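PDB 6OTV: putative isomerase YbhH from Escherichia coli, which is of unestablished function but is probably an isomerase related in fold to diaminopimelate epimerase. Local coordinates for residues I4-M9 / G345-P350; Y183-P188 / E228-Q233; V198-A203 / V252-A257. All blocks are in the same frame, centred on the assembly; numbering follows the deposited sequence.

Contact 1: residues I4-M9 / G345-P350; sequences IPCVMM and GEVYLP
Glu346 and Pro5 lie side by side on one face of an antiparallel strand pair, their side chains running the same way, while Val347 meets Ile4 and Cys6 on the other face. The Glu346 chain leaves with CG anti to its own N (chi1 -162°) and then bends at chi2 (80°), which folds the carboxylate back along the neighbouring strand. Glu346 OE2 comes to 3.6 Å from Pro5 CD, and Glu346 OE1 lies near Pro5 CG and CA. Glu346 OE2 also stands 3.3 Å from Ile4 N, but at an angle too poor for a hydrogen bond.

On the opposite face the touching branch of Val347 is CG2, which reaches Cys6 CB at 3.6 Å and has SG a little farther off. Ile4 contributes CG2, set between its backbone N and carbonyl carbon and 3.8 Å from Val347 O.

Between the two faces run four backbone bonds. Ile4 and Val347 exchange a pair, with Ile4 N to Val347 O at 2.9 Å and the return bond from Val347 N to Ile4 O at 3.0 Å. Cys6 and Gly345 form the second pair, while Pro5, which has no N-H to give, falls at the non-hydrogen-bonded position opposite Glu346. Strand 3-11 is held on its far side by strand 14-20, and Ile4 and Leu349 pack on Ile38 of helix 28-39.

The chemistry is therefore divided: after a corner at Gly345, backbone bonding pairs the chain's last strand with its first and ties the two termini together, apolar carbons of Ile4, Cys6 and Val347 meet on one face, and Ile4 N gives its hydrogen to Val347 O while the nearby negative charge of Glu346 may add a weak electrostatic attraction.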
# COMPACT_ATOMS: atom_id res chain seq x y z
N ILE A 4 -13.76 28.93 11.39
CA ILE A 4 -13.47 27.68 10.70
C ILE A 4 -13.95 26.50 11.54
O ILE A 4 -13.77 26.51 12.77
CB ILE A 4 -11.97 27.56 10.38
CG1 ILE A 4 -11.66 26.25 9.65
CG2 ILE A 4 -11.13 27.67 11.65
CD1 ILE A 4 -10.21 26.12 9.23
N PRO A 5 -14.59 25.50 10.95
CA PRO A 5 -14.93 24.28 11.70
C PRO A 5 -13.67 23.60 12.22
O PRO A 5 -12.65 23.54 11.53
CB PRO A 5 -15.66 23.41 10.67
CG PRO A 5 -16.18 24.38 9.66
CD PRO A 5 -15.15 25.48 9.58
N CYS A 6 -13.76 23.07 13.44
CA CYS A 6 -12.59 22.50 14.08
C CYS A 6 -13.01 21.44 15.08
O CYS A 6 -14.10 21.50 15.66
CB CYS A 6 -11.76 23.59 14.77
SG CYS A 6 -10.27 23.01 15.60
N VAL A 7 -12.13 20.45 15.27
CA VAL A 7 -12.32 19.39 16.25
C VAL A 7 -11.03 19.25 17.04
O VAL A 7 -9.97 19.01 16.45
CB VAL A 7 -12.69 18.05 15.59
CG1 VAL A 7 -12.70 16.93 16.63
CG2 VAL A 7 -14.04 18.13 14.89
N MET A 8 -11.10 19.42 18.36
CA MET A 8 -9.96 19.14 19.22
C MET A 8 -10.01 17.69 19.65
O MET A 8 -11.06 17.20 20.09
CB MET A 8 -9.93 20.05 20.45
CG MET A 8 -8.75 19.82 21.37
SD MET A 8 -8.83 20.83 22.87
CE MET A 8 -8.79 22.48 22.17
N MET A 9 -8.89 17.00 19.51
CA MET A 9 -8.77 15.62 19.95
C MET A 9 -7.47 15.45 20.70
O MET A 9 -6.46 16.09 20.39
CB MET A 9 -8.81 14.62 18.78
CG MET A 9 -10.04 14.71 17.89
SD MET A 9 -10.02 13.42 16.64
CE MET A 9 -10.33 11.97 17.65
N GLY A 345 -16.88 21.75 16.99
CA GLY A 345 -17.62 22.97 16.75
C GLY A 345 -16.92 23.97 15.85
O GLY A 345 -16.38 23.60 14.80
N GLU A 346 -16.92 25.24 16.25
CA GLU A 346 -16.41 26.32 15.42
C GLU A 346 -15.37 27.11 16.20
O GLU A 346 -15.60 27.46 17.37
CB GLU A 346 -17.56 27.25 14.98
CG GLU A 346 -17.23 28.14 13.80
CD GLU A 346 -17.34 27.42 12.47
OE1 GLU A 346 -17.84 26.28 12.45
OE2 GLU A 346 -16.94 28.01 11.45
N VAL A 347 -14.23 27.39 15.57
CA VAL A 347 -13.18 28.21 16.15
C VAL A 347 -13.17 29.55 15.43
O VAL A 347 -13.26 29.61 14.20
CB VAL A 347 -11.80 27.52 16.07
CG1 VAL A 347 -10.68 28.51 16.41
CG2 VAL A 347 -11.76 26.34 17.02
N TYR A 348 -13.05 30.63 16.20
CA TYR A 348 -13.10 31.99 15.68
C TYR A 348 -11.71 32.61 15.71
O TYR A 348 -10.97 32.44 16.68
CB TYR A 348 -14.09 32.84 16.48
CG TYR A 348 -15.49 32.28 16.45
CD1 TYR A 348 -16.41 32.71 15.50
CD2 TYR A 348 -15.89 31.30 17.35
CE1 TYR A 348 -17.70 32.20 15.46
CE2 TYR A 348 -17.18 30.78 17.32
CZ TYR A 348 -18.07 31.23 16.37
OH TYR A 348 -19.35 30.71 16.32
N LEU A 349 -11.37 33.31 14.63
CA LEU A 349 -10.05 33.89 14.44
C LEU A 349 -10.07 35.39 14.71
O LEU A 349 -10.98 36.09 14.26
CB LEU A 349 -9.56 33.64 13.01
CG LEU A 349 -9.77 32.20 12.52
CD1 LEU A 349 -9.45 32.07 11.04
CD2 LEU A 349 -8.95 31.22 13.36
N PRO A 350 -9.07 35.91 15.44
CA PRO A 350 -9.01 37.34 15.78
C PRO A 350 -8.80 38.24 14.56
O PRO A 350 -8.38 37.72 13.52
CB PRO A 350 -7.81 37.43 16.73
CG PRO A 350 -6.99 36.22 16.44
CD PRO A 350 -7.96 35.15 16.04

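Contact 2: residues Y183-P188 / E228-Q233; sequences YFDDVP and ESIRLQ
The Phe184 ring has the backbone carbonyl carbon of Gln233 over one face, and the plane of the Gln233 amide stands steeply to it, 71° away. The two side chains run antiparallel alongside one another, and Gln233 CB and CG both pass 3.6 Å from Phe184 CD1. Ile230 CG2 approaches obliquely and touches Phe184 CB at 3.9 Å.

Beside the ring, the Asp185 carboxylate is turned 42° from the Gln233 amide plane. Its OD2 accepts a hydrogen bond from Ser229 OG, with Asp185 OD2 to Ser229 OG at 2.5 Å, through the syn lone pair. Ser229 OG is carried there by a first torsion of 170°, anti to its backbone N. This bond joins the exposed side of the turn to the helix, while Val187 and Ile230 make a looser apolar contact, CB to CD1 at 4.3 Å.

Phe184 to Val187 form a type I' turn, the hairpin link between strands 182-184 and 187-193, and it lies against helix 221-237. Further inward, Phe184 and Ile230 both pack on Val189, and Ile230 and Val187 both reach Ile201, so helix 221-237 packs over the hairpin and strand 197-202.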
# COMPACT_ATOMS: atom_id res chain seq x y z
N TYR A 183 31.85 2.57 12.96
CA TYR A 183 32.72 3.11 13.99
C TYR A 183 33.05 4.55 13.67
O TYR A 183 33.52 4.86 12.57
CB TYR A 183 34.01 2.29 14.12
CG TYR A 183 33.77 0.88 14.62
CD1 TYR A 183 33.84 0.58 15.97
CD2 TYR A 183 33.47 -0.15 13.73
CE1 TYR A 183 33.62 -0.71 16.43
CE2 TYR A 183 33.25 -1.44 14.18
CZ TYR A 183 33.32 -1.71 15.53
OH TYR A 183 33.10 -2.99 15.98
N PHE A 184 32.78 5.44 14.62
CA PHE A 184 33.12 6.85 14.50
C PHE A 184 33.68 7.30 15.84
O PHE A 184 33.04 7.12 16.88
CB PHE A 184 31.90 7.69 14.11
CG PHE A 184 31.22 7.23 12.85
CD1 PHE A 184 31.72 7.59 11.61
CD2 PHE A 184 30.08 6.45 12.91
CE1 PHE A 184 31.10 7.17 10.45
CE2 PHE A 184 29.45 6.03 11.76
CZ PHE A 184 29.96 6.39 10.53
N ASP A 185 34.88 7.88 15.81
CA ASP A 185 35.57 8.31 17.03
C ASP A 185 35.75 7.15 18.01
O ASP A 185 35.59 7.31 19.22
CB ASP A 185 34.83 9.48 17.70
CG ASP A 185 34.53 10.60 16.73
OD1 ASP A 185 34.94 10.51 15.55
OD2 ASP A 185 33.87 11.58 17.14
N ASP A 186 36.06 5.97 17.46
CA ASP A 186 36.30 4.76 18.24
C ASP A 186 35.09 4.36 19.08
O ASP A 186 35.23 3.75 20.15
CB ASP A 186 37.54 4.91 19.12
CG ASP A 186 38.78 5.26 18.32
OD1 ASP A 186 38.94 4.72 17.21
OD2 ASP A 186 39.59 6.08 18.80
N VAL A 187 33.89 4.69 18.61
CA VAL A 187 32.64 4.35 19.28
C VAL A 187 31.83 3.45 18.35
O VAL A 187 31.48 3.87 17.25
CB VAL A 187 31.83 5.60 19.67
CG1 VAL A 187 30.53 5.20 20.35
CG2 VAL A 187 32.65 6.51 20.57
N PRO A 188 31.52 2.22 18.74
CA PRO A 188 30.69 1.35 17.89
C PRO A 188 29.25 1.84 17.88
O PRO A 188 28.61 1.92 18.93
CB PRO A 188 30.82 -0.03 18.54
CG PRO A 188 31.11 0.27 19.98
CD PRO A 188 31.93 1.54 19.99
N GLU A 228 27.55 15.35 18.41
CA GLU A 228 27.52 15.99 17.10
C GLU A 228 28.62 15.48 16.19
O GLU A 228 28.40 15.28 14.99
CB GLU A 228 27.62 17.51 17.26
CG GLU A 228 26.30 18.20 17.50
CD GLU A 228 25.39 18.14 16.29
OE1 GLU A 228 25.90 18.05 15.15
OE2 GLU A 228 24.15 18.16 16.47
N SER A 229 29.82 15.25 16.74
CA SER A 229 30.91 14.71 15.94
C SER A 229 30.51 13.38 15.30
O SER A 229 30.85 13.12 14.14
CB SER A 229 32.15 14.52 16.81
OG SER A 229 33.15 13.78 16.13
N ILE A 230 29.78 12.54 16.03
CA ILE A 230 29.35 11.27 15.48
C ILE A 230 28.17 11.45 14.53
O ILE A 230 28.06 10.72 13.53
CB ILE A 230 29.01 10.29 16.62
CG1 ILE A 230 30.17 10.22 17.62
CG2 ILE A 230 28.71 8.91 16.08
CD1 ILE A 230 29.88 9.38 18.84
N ARG A 231 27.29 12.42 14.80
CA ARG A 231 26.11 12.59 13.96
C ARG A 231 26.48 13.13 12.58
O ARG A 231 26.02 12.61 11.56
CB ARG A 231 25.10 13.52 14.63
CG ARG A 231 23.81 13.63 13.85
CD ARG A 231 22.85 14.62 14.47
NE ARG A 231 23.20 16.00 14.17
CZ ARG A 231 22.76 16.68 13.12
NH1 ARG A 231 21.93 16.10 12.26
NH2 ARG A 231 23.13 17.94 12.93
N LEU A 232 27.30 14.18 12.54
CA LEU A 232 27.77 14.70 11.26
C LEU A 232 28.51 13.63 10.47
O LEU A 232 28.35 13.52 9.25
CB LEU A 232 28.67 15.92 11.48
CG LEU A 232 28.12 17.08 12.32
CD1 LEU A 232 29.19 18.13 12.56
CD2 LEU A 232 26.90 17.70 11.65
N GLN A 233 29.31 12.81 11.17
CA GLN A 233 30.03 11.74 10.50
C GLN A 233 29.09 10.64 10.03
O GLN A 233 29.28 10.07 8.95
CB GLN A 233 31.10 11.18 11.44
CG GLN A 233 32.46 10.97 10.81
CD GLN A 233 33.53 10.63 11.83
OE1 GLN A 233 33.50 11.11 12.96
NE2 GLN A 233 34.48 9.79 11.44

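Contact 3: residues V198-A203 / V252-A257; sequences VVIIPA and VLISPA
Val199 O takes the first of four backbone hydrogen bonds that join strands 197-202 and 250-255 as parallel neighbours in the diaminopimelate-epimerase-like fold expected for the PrpF family. It accepts from Val252 N at 3.0 Å, and Val252 O in turn receives Ile201 N at 2.8 Å in a nearly straight bond (172° at the hydrogen). Ile201 O then accepts from Ile254 N, and Ile254 O from Ala203 N, both at 2.9 Å. Each strand thus gives and takes in turn, as parallel pairing demands. Ile201 O has a second, weaker partner in the CA-H of Leu253, with Leu253 CA at 3.2 Å.

The outward-turned backbone groups find partners on the flanking strands: Val198 and Ile200 bond to Ile192 and Thr190 of strand 187-193, Leu253 and Ser255 to Arg266 and Asn264 of strand 263-267. Asn264 ND2 also supplies the donor for Ser255 OG.

Hydrophobic side chains fill both faces. Ile201 CB meets Leu253 CD2 at 3.9 Å on one; the other holds Ile200, Val252 and Ile254, where Ile200 and Val252 pack against helix 279-290. Ile254 CG1 sits between its own N and carbonyl carbon (chi1 65°), a placement that swings CD1 across toward Ile200. The methyl Ile200 CG2 touches both Ile254 CG2 and Ile254 CD1, each at 3.6 Å.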
# COMPACT_ATOMS: atom_id res chain seq x y z
N VAL A 198 18.32 7.10 12.17
CA VAL A 198 18.91 7.30 13.49
C VAL A 198 20.30 6.68 13.52
O VAL A 198 20.61 5.77 12.76
CB VAL A 198 18.04 6.72 14.63
CG1 VAL A 198 16.63 7.31 14.61
CG2 VAL A 198 18.00 5.20 14.54
N VAL A 199 21.13 7.20 14.42
CA VAL A 199 22.43 6.60 14.72
C VAL A 199 22.39 6.18 16.19
O VAL A 199 22.21 7.01 17.08
CB VAL A 199 23.59 7.57 14.44
CG1 VAL A 199 23.27 8.98 14.92
CG2 VAL A 199 24.87 7.06 15.07
N ILE A 200 22.53 4.88 16.42
CA ILE A 200 22.36 4.30 17.74
C ILE A 200 23.72 4.22 18.41
O ILE A 200 24.64 3.56 17.91
CB ILE A 200 21.70 2.92 17.65
CG1 ILE A 200 20.29 3.06 17.07
CG2 ILE A 200 21.67 2.24 19.01
CD1 ILE A 200 19.66 1.77 16.67
N ILE A 201 23.87 4.91 19.54
CA ILE A 201 25.14 5.06 20.23
C ILE A 201 24.97 4.54 21.65
O ILE A 201 24.07 4.98 22.36
CB ILE A 201 25.62 6.52 20.27
CG1 ILE A 201 25.56 7.14 18.87
CG2 ILE A 201 27.02 6.61 20.85
CD1 ILE A 201 25.71 8.64 18.85
N PRO A 202 25.81 3.61 22.11
CA PRO A 202 25.77 3.20 23.52
C PRO A 202 26.17 4.36 24.43
O PRO A 202 27.21 5.00 24.24
CB PRO A 202 26.78 2.05 23.60
CG PRO A 202 26.93 1.57 22.19
CD PRO A 202 26.75 2.78 21.33
N ALA A 203 25.33 4.62 25.44
CA ALA A 203 25.57 5.75 26.33
C ALA A 203 26.89 5.60 27.08
O ALA A 203 27.60 6.59 27.30
CB ALA A 203 24.41 5.89 27.32
N VAL A 252 20.62 8.57 19.09
CA VAL A 252 19.94 7.91 20.20
C VAL A 252 20.98 7.27 21.10
O VAL A 252 21.71 6.37 20.66
CB VAL A 252 18.93 6.85 19.71
CG1 VAL A 252 18.28 6.19 20.91
CG2 VAL A 252 17.89 7.48 18.79
N LEU A 253 21.03 7.71 22.35
CA LEU A 253 21.84 7.03 23.36
C LEU A 253 21.05 5.86 23.94
O LEU A 253 19.90 6.03 24.35
CB LEU A 253 22.25 8.00 24.46
CG LEU A 253 23.10 9.20 24.05
CD1 LEU A 253 23.54 9.98 25.28
CD2 LEU A 253 24.30 8.75 23.23
N ILE A 254 21.66 4.68 23.97
CA ILE A 254 20.98 3.49 24.45
C ILE A 254 21.73 2.91 25.65
O ILE A 254 22.94 3.08 25.80
CB ILE A 254 20.80 2.42 23.36
CG1 ILE A 254 22.16 1.87 22.91
CG2 ILE A 254 20.02 2.98 22.18
CD1 ILE A 254 22.06 0.56 22.15
N SER A 255 20.97 2.24 26.50
CA SER A 255 21.48 1.56 27.68
C SER A 255 20.46 0.51 28.08
O SER A 255 19.30 0.56 27.63
CB SER A 255 21.72 2.55 28.84
OG SER A 255 20.51 3.15 29.27
N PRO A 256 20.84 -0.48 28.90
CA PRO A 256 19.88 -1.51 29.29
C PRO A 256 18.68 -0.92 30.01
O PRO A 256 18.75 0.14 30.63
CB PRO A 256 20.69 -2.42 30.22
CG PRO A 256 22.11 -2.20 29.82
CD PRO A 256 22.19 -0.76 29.42
N ALA A 257 17.55 -1.62 29.90
CA ALA A 257 16.33 -1.20 30.58
C ALA A 257 16.50 -1.31 32.09
O ALA A 257 17.28 -2.12 32.60
CB ALA A 257 15.15 -2.05 30.13

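Contacts 2 and 3 are neighbours, with centres 13 Å apart, and they touch directly: besides the packing on Ile201, Pro188 O lies 3.2 Å from Pro202 CD. Their segments alternate along the chain, since strand 187-193 leads into strand 197-202 and helix 221-237 precedes strand 250-255. Contact 1 lies on the opposite side of the chain's centre, its own centre about 47 Å from that of contact 2 and about 41 Å from that of contact 3. By joining the two chain ends it closes a loop within which both others are nested. No ligand or catalytic residue is established; in relatives the site lies between two lobes, so these contacts probably belong to the lobes themselves.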